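Local coordinates for protein aminotransferase (Bacillus subtilis, PDB 6L1O) that is a PLP-dependent aminotransferase encoded in the operon for biosynthesis of the dipeptide antibiotic bacilysin, at residues B[82-96]-B[222-235]. Numbering follows the deposited sequence.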
loop_
_atom_site.group_PDB
_atom_site.type_symbol
_atom_site.label_atom_id
_atom_site.label_comp_id
_atom_site.label_asym_id
_atom_site.label_seq_id
_atom_site.Cartn_x
_atom_site.Cartn_y
_atom_site.Cartn_z
ATOM N N PHE B 82 14.625 -16.866 8.947
ATOM C CA PHE B 82 14.871 -15.850 9.954
ATOM C C PHE B 82 14.165 -16.175 11.278
ATOM O O PHE B 82 14.772 -16.090 12.367
ATOM C CB PHE B 82 14.413 -14.492 9.425
ATOM C CG PHE B 82 14.653 -13.357 10.364
ATOM C CD1 PHE B 82 15.905 -12.740 10.419
ATOM C CD2 PHE B 82 13.627 -12.866 11.168
ATOM C CE1 PHE B 82 16.126 -11.671 11.260
ATOM C CE2 PHE B 82 13.855 -11.754 12.026
ATOM C CZ PHE B 82 15.092 -11.169 12.059
ATOM N N TYR B 83 12.907 -16.572 11.206
ATOM C CA TYR B 83 12.156 -16.887 12.404
ATOM C C TYR B 83 12.703 -18.119 13.138
ATOM O O TYR B 83 12.611 -18.221 14.349
ATOM C CB TYR B 83 10.647 -17.044 12.113
ATOM C CG TYR B 83 9.924 -15.821 12.614
ATOM C CD1 TYR B 83 9.193 -15.859 13.783
ATOM C CD2 TYR B 83 10.053 -14.603 11.966
ATOM C CE1 TYR B 83 8.549 -14.757 14.266
ATOM C CE2 TYR B 83 9.419 -13.451 12.473
ATOM C CZ TYR B 83 8.671 -13.546 13.624
ATOM O OH TYR B 83 8.047 -12.415 14.094
ATOM N N LYS B 84 13.268 -19.028 12.377
ATOM C CA LYS B 84 13.906 -20.203 12.940
ATOM C C LYS B 84 15.222 -19.828 13.638
ATOM O O LYS B 84 15.420 -20.212 14.793
ATOM C CB LYS B 84 14.170 -21.231 11.861
ATOM C CG LYS B 84 14.488 -22.629 12.392
ATOM C CD LYS B 84 13.419 -23.059 13.429
ATOM C CE LYS B 84 13.198 -24.571 13.481
ATOM N NZ LYS B 84 14.477 -25.356 13.468
ATOM N N ARG B 85 16.051 -19.019 12.984
ATOM C CA ARG B 85 17.357 -18.613 13.511
ATOM C C ARG B 85 17.203 -17.733 14.736
ATOM O O ARG B 85 17.925 -17.904 15.713
ATOM C CB ARG B 85 18.153 -17.881 12.435
ATOM C CG ARG B 85 19.562 -17.432 12.844
ATOM C CD ARG B 85 20.210 -16.445 11.896
ATOM N NE ARG B 85 19.691 -15.077 12.013
ATOM C CZ ARG B 85 19.937 -14.092 11.158
ATOM N NH1 ARG B 85 20.740 -14.256 10.106
ATOM N NH2 ARG B 85 19.422 -12.891 11.375
ATOM N N GLU B 86 16.249 -16.797 14.708
ATOM C CA GLU B 86 16.139 -15.800 15.732
ATOM C C GLU B 86 15.329 -16.252 16.913
ATOM O O GLU B 86 15.656 -15.917 18.032
ATOM C CB GLU B 86 15.542 -14.468 15.188
ATOM C CG GLU B 86 16.479 -13.707 14.269
ATOM C CD GLU B 86 17.844 -13.414 14.902
ATOM O OE1 GLU B 86 17.875 -12.907 16.028
ATOM O OE2 GLU B 86 18.879 -13.658 14.261
ATOM N N TYR B 87 14.248 -16.974 16.662
ATOM C CA TYR B 87 13.256 -17.305 17.707
ATOM C C TYR B 87 12.975 -18.761 17.896
ATOM O O TYR B 87 12.189 -19.147 18.761
ATOM C CB TYR B 87 11.960 -16.574 17.373
ATOM C CG TYR B 87 12.159 -15.104 17.193
ATOM C CD1 TYR B 87 12.605 -14.313 18.233
ATOM C CD2 TYR B 87 11.934 -14.495 15.948
ATOM C CE1 TYR B 87 12.809 -12.912 18.049
ATOM C CE2 TYR B 87 12.114 -13.132 15.778
ATOM C CZ TYR B 87 12.554 -12.348 16.805
ATOM O OH TYR B 87 12.719 -10.994 16.587
ATOM N N GLY B 88 13.584 -19.594 17.081
ATOM C CA GLY B 88 13.349 -21.021 17.188
ATOM C C GLY B 88 11.985 -21.457 16.693
ATOM O O GLY B 88 11.516 -22.552 17.037
ATOM N N VAL B 89 11.344 -20.621 15.881
ATOM C CA VAL B 89 9.933 -20.840 15.473
ATOM C C VAL B 89 9.858 -21.406 14.058
ATOM O O VAL B 89 10.469 -20.856 13.117
ATOM C CB VAL B 89 9.138 -19.527 15.544
ATOM C CG1 VAL B 89 7.697 -19.681 15.002
ATOM C CG2 VAL B 89 9.112 -19.037 16.977
ATOM N N THR B 90 9.088 -22.481 13.908
ATOM C CA THR B 90 8.849 -23.101 12.630
ATOM C C THR B 90 7.701 -22.431 11.897
ATOM O O THR B 90 6.573 -22.432 12.383
ATOM C CB THR B 90 8.509 -24.614 12.781
ATOM O OG1 THR B 90 9.663 -25.305 13.236
ATOM C CG2 THR B 90 8.122 -25.200 11.402
ATOM N N ILE B 91 8.002 -21.912 10.711
ATOM C CA ILE B 91 7.011 -21.227 9.863
ATOM C C ILE B 91 6.978 -21.890 8.487
ATOM O O ILE B 91 8.018 -22.062 7.874
ATOM C CB ILE B 91 7.370 -19.727 9.686
ATOM C CG1 ILE B 91 7.340 -18.961 11.022
ATOM C CG2 ILE B 91 6.457 -19.075 8.675
ATOM C CD1 ILE B 91 5.998 -18.868 11.695
ATOM N N ASN B 92 5.790 -22.252 8.008
ATOM C CA ASN B 92 5.623 -22.691 6.630
ATOM C C ASN B 92 5.645 -21.499 5.663
ATOM O O ASN B 92 4.715 -20.740 5.648
ATOM C CB ASN B 92 4.291 -23.445 6.442
ATOM C CG ASN B 92 4.213 -24.153 5.094
ATOM O OD1 ASN B 92 4.845 -23.734 4.102
ATOM N ND2 ASN B 92 3.438 -25.242 5.042
ATOM N N PRO B 93 6.708 -21.355 4.842
ATOM C CA PRO B 93 6.764 -20.139 4.029
ATOM C C PRO B 93 5.640 -20.009 3.014
ATOM O O PRO B 93 5.314 -18.903 2.588
ATOM C CB PRO B 93 8.137 -20.234 3.324
ATOM C CG PRO B 93 8.558 -21.666 3.442
ATOM C CD PRO B 93 7.937 -22.165 4.700
ATOM N N GLU B 94 5.058 -21.140 2.618
ATOM C CA GLU B 94 4.095 -21.139 1.542
ATOM C C GLU B 94 2.699 -20.826 2.059
ATOM O O GLU B 94 1.873 -20.399 1.295
ATOM C CB GLU B 94 4.167 -22.475 0.745
ATOM C CG GLU B 94 5.552 -22.699 0.131
ATOM C CD GLU B 94 5.624 -23.807 -0.908
ATOM O OE1 GLU B 94 4.730 -23.896 -1.774
ATOM O OE2 GLU B 94 6.594 -24.595 -0.880
ATOM N N THR B 95 2.439 -21.051 3.349
ATOM C CA THR B 95 1.128 -20.863 3.900
ATOM C C THR B 95 1.043 -19.858 5.031
ATOM O O THR B 95 -0.022 -19.392 5.320
ATOM C CB THR B 95 0.508 -22.164 4.457
ATOM O OG1 THR B 95 1.284 -22.613 5.548
ATOM C CG2 THR B 95 0.449 -23.261 3.361
ATOM N N GLU B 96 2.154 -19.550 5.688
ATOM C CA GLU B 96 2.050 -18.791 6.947
ATOM C C GLU B 96 2.718 -17.405 6.899
ATOM O O GLU B 96 2.960 -16.818 7.924
ATOM C CB GLU B 96 2.629 -19.611 8.078
ATOM C CG GLU B 96 1.803 -20.848 8.380
ATOM C CD GLU B 96 2.376 -21.746 9.504
ATOM O OE1 GLU B 96 3.615 -21.972 9.570
ATOM O OE2 GLU B 96 1.552 -22.264 10.308
ATOM N N LEU B 222 4.893 -16.127 18.770
ATOM C CA LEU B 222 4.743 -17.426 18.142
ATOM C C LEU B 222 5.514 -18.557 18.823
ATOM O O LEU B 222 5.419 -19.684 18.406
ATOM C CB LEU B 222 5.112 -17.360 16.658
ATOM C CG LEU B 222 4.255 -16.401 15.813
ATOM C CD1 LEU B 222 4.760 -16.489 14.397
ATOM C CD2 LEU B 222 2.769 -16.756 15.864
ATOM N N GLU B 223 6.313 -18.235 19.838
ATOM C CA GLU B 223 6.870 -19.232 20.733
ATOM C C GLU B 223 5.837 -19.873 21.672
ATOM O O GLU B 223 5.996 -20.995 22.086
ATOM C CB GLU B 223 8.035 -18.646 21.530
ATOM C CG GLU B 223 9.283 -18.501 20.662
ATOM C CD GLU B 223 10.439 -17.830 21.382
ATOM O OE1 GLU B 223 10.772 -18.310 22.492
ATOM O OE2 GLU B 223 11.019 -16.835 20.841
ATOM N N ALA B 224 4.762 -19.164 21.980
ATOM C CA ALA B 224 3.726 -19.680 22.857
ATOM C C ALA B 224 2.914 -20.789 22.208
ATOM O O ALA B 224 2.623 -20.732 21.021
ATOM C CB ALA B 224 2.805 -18.559 23.269
ATOM N N GLU B 225 2.582 -21.822 22.990
ATOM C CA GLU B 225 1.640 -22.858 22.570
ATOM C C GLU B 225 0.305 -22.204 22.212
ATOM O O GLU B 225 -0.194 -21.344 22.941
ATOM C CB GLU B 225 1.417 -23.887 23.699
ATOM N N ASP B 226 -0.259 -22.613 21.096
ATOM C CA ASP B 226 -1.549 -22.088 20.596
ATOM C C ASP B 226 -1.516 -20.651 20.031
ATOM O O ASP B 226 -2.566 -20.095 19.707
ATOM C CB ASP B 226 -2.660 -22.195 21.654
ATOM C CG ASP B 226 -3.151 -23.637 21.835
ATOM O OD1 ASP B 226 -3.212 -24.404 20.832
ATOM O OD2 ASP B 226 -3.477 -23.982 22.983
ATOM N N ALA B 227 -0.338 -20.056 19.910
ATOM C CA ALA B 227 -0.246 -18.709 19.312
ATOM C C ALA B 227 -0.684 -18.767 17.852
ATOM O O ALA B 227 -1.440 -17.911 17.404
ATOM C CB ALA B 227 1.175 -18.169 19.429
ATOM N N LYS B 228 -0.246 -19.809 17.136
ATOM C CA LYS B 228 -0.552 -19.974 15.722
ATOM C C LYS B 228 -2.009 -20.325 15.495
ATOM O O LYS B 228 -2.512 -20.150 14.396
ATOM C CB LYS B 228 0.321 -21.065 15.071
ATOM C CG LYS B 228 1.270 -20.590 13.984
ATOM C CD LYS B 228 2.145 -21.769 13.547
ATOM C CE LYS B 228 3.413 -21.292 12.889
ATOM N NZ LYS B 228 4.173 -22.468 12.385
ATOM N N THR B 229 -2.650 -20.873 16.516
ATOM C CA THR B 229 -4.048 -21.213 16.484
ATOM C C THR B 229 -4.941 -19.985 16.553
ATOM O O THR B 229 -6.011 -20.011 15.980
ATOM C CB THR B 229 -4.418 -22.133 17.694
ATOM O OG1 THR B 229 -3.553 -23.276 17.702
ATOM C CG2 THR B 229 -5.899 -22.577 17.613
ATOM N N VAL B 230 -4.500 -18.933 17.268
ATOM C CA VAL B 230 -5.340 -17.783 17.545
ATOM C C VAL B 230 -4.906 -16.487 16.823
ATOM O O VAL B 230 -5.697 -15.533 16.700
ATOM C CB VAL B 230 -5.452 -17.492 19.041
ATOM C CG1 VAL B 230 -5.925 -18.757 19.810
ATOM C CG2 VAL B 230 -4.119 -16.983 19.599
ATOM N N GLY B 231 -3.678 -16.439 16.305
ATOM C CA GLY B 231 -3.209 -15.134 15.860
ATOM C C GLY B 231 -2.048 -15.104 14.900
ATOM O O GLY B 231 -1.764 -16.046 14.218
ATOM N N ALA B 232 -1.430 -13.946 14.846
ATOM C CA ALA B 232 -0.335 -13.695 13.906
ATOM C C ALA B 232 0.536 -12.611 14.504
ATOM O O ALA B 232 0.075 -11.871 15.398
ATOM C CB ALA B 232 -0.871 -13.239 12.569
ATOM N N GLU B 233 1.762 -12.534 14.017
ATOM C CA GLU B 233 2.714 -11.543 14.516
ATOM C C GLU B 233 3.126 -10.662 13.329
ATOM O O GLU B 233 3.396 -11.172 12.256
ATOM C CB GLU B 233 3.898 -12.236 15.140
ATOM C CG GLU B 233 4.993 -11.328 15.651
ATOM C CD GLU B 233 5.888 -12.075 16.635
ATOM O OE1 GLU B 233 5.676 -11.942 17.880
ATOM O OE2 GLU B 233 6.754 -12.806 16.137
ATOM N N LEU B 234 3.126 -9.350 13.559
ATOM C CA LEU B 234 3.519 -8.371 12.605
ATOM C C LEU B 234 4.971 -7.966 12.878
ATOM O O LEU B 234 5.277 -7.462 13.965
ATOM C CB LEU B 234 2.602 -7.147 12.668
ATOM C CG LEU B 234 2.841 -6.017 11.651
ATOM C CD1 LEU B 234 2.544 -6.447 10.241
ATOM C CD2 LEU B 234 2.020 -4.808 11.970
ATOM N N TYR B 235 5.818 -8.160 11.889
ATOM C CA TYR B 235 7.242 -7.868 11.947
ATOM C C TYR B 235 7.563 -6.768 10.924
ATOM O O TYR B 235 7.229 -6.922 9.752
ATOM C CB TYR B 235 8.091 -9.114 11.654
ATOM C CG TYR B 235 9.565 -8.921 12.036
ATOM C CD1 TYR B 235 10.033 -9.264 13.314
ATOM C CD2 TYR B 235 10.421 -8.208 11.222
ATOM C CE1 TYR B 235 11.355 -9.034 13.696
ATOM C CE2 TYR B 235 11.731 -7.948 11.606
ATOM C CZ TYR B 235 12.197 -8.374 12.860
ATOM O OH TYR B 235 13.509 -8.078 13.222
#
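A chi1 of 178° swings E233 CG away from the backbone N, and the extended chain carries the carboxylate from strand 231-236 to Y83, which with chi1 at -105° points its hydroxyl at that group. Y83 OH donates a hydrogen bond to E233 OE2, modelled at 2.4 Å, a doubtfully short length; the carboxylate oxygen lies at the ring's edge, in its plane. S220 OG also bonds OE2, while H205 and the F221 amide hold OE1, so this buried carboxylate is gripped at both oxygens. F82 turns its edge toward the face of Y235 in an offset edge-to-face pair, centroids 5.5 Å apart; Y235 OH itself bonds T240, and Y87 OH meets the Y235 ring edge. Farther along the link after the helix, V89 CG1 packs on L222 CB at 3.8 Å, and I91 CD1 touches both L222 CD1 and the aliphatic K228 CE. K228 NZ forms a salt bridge with E96 OE1 at 2.9 Å, on the syn side but 29° out of the carboxylate plane, and donates to T90 O at 2.4 Å, likewise doubtful in length. E96 OE1 also accepts from N92 N on the anti side, again tilted from the plane, which ties the charge pair to loop 92-96, where N92 forms an Asx turn. The contact thus joins the C-terminal end of helix 73-87 and the link to strand 97-100 with helix 227-230 and strand 231-236; strand 249-253, between strands 97-100 and 231-236 in the sheet, places V252 against Y83, I91 and L222.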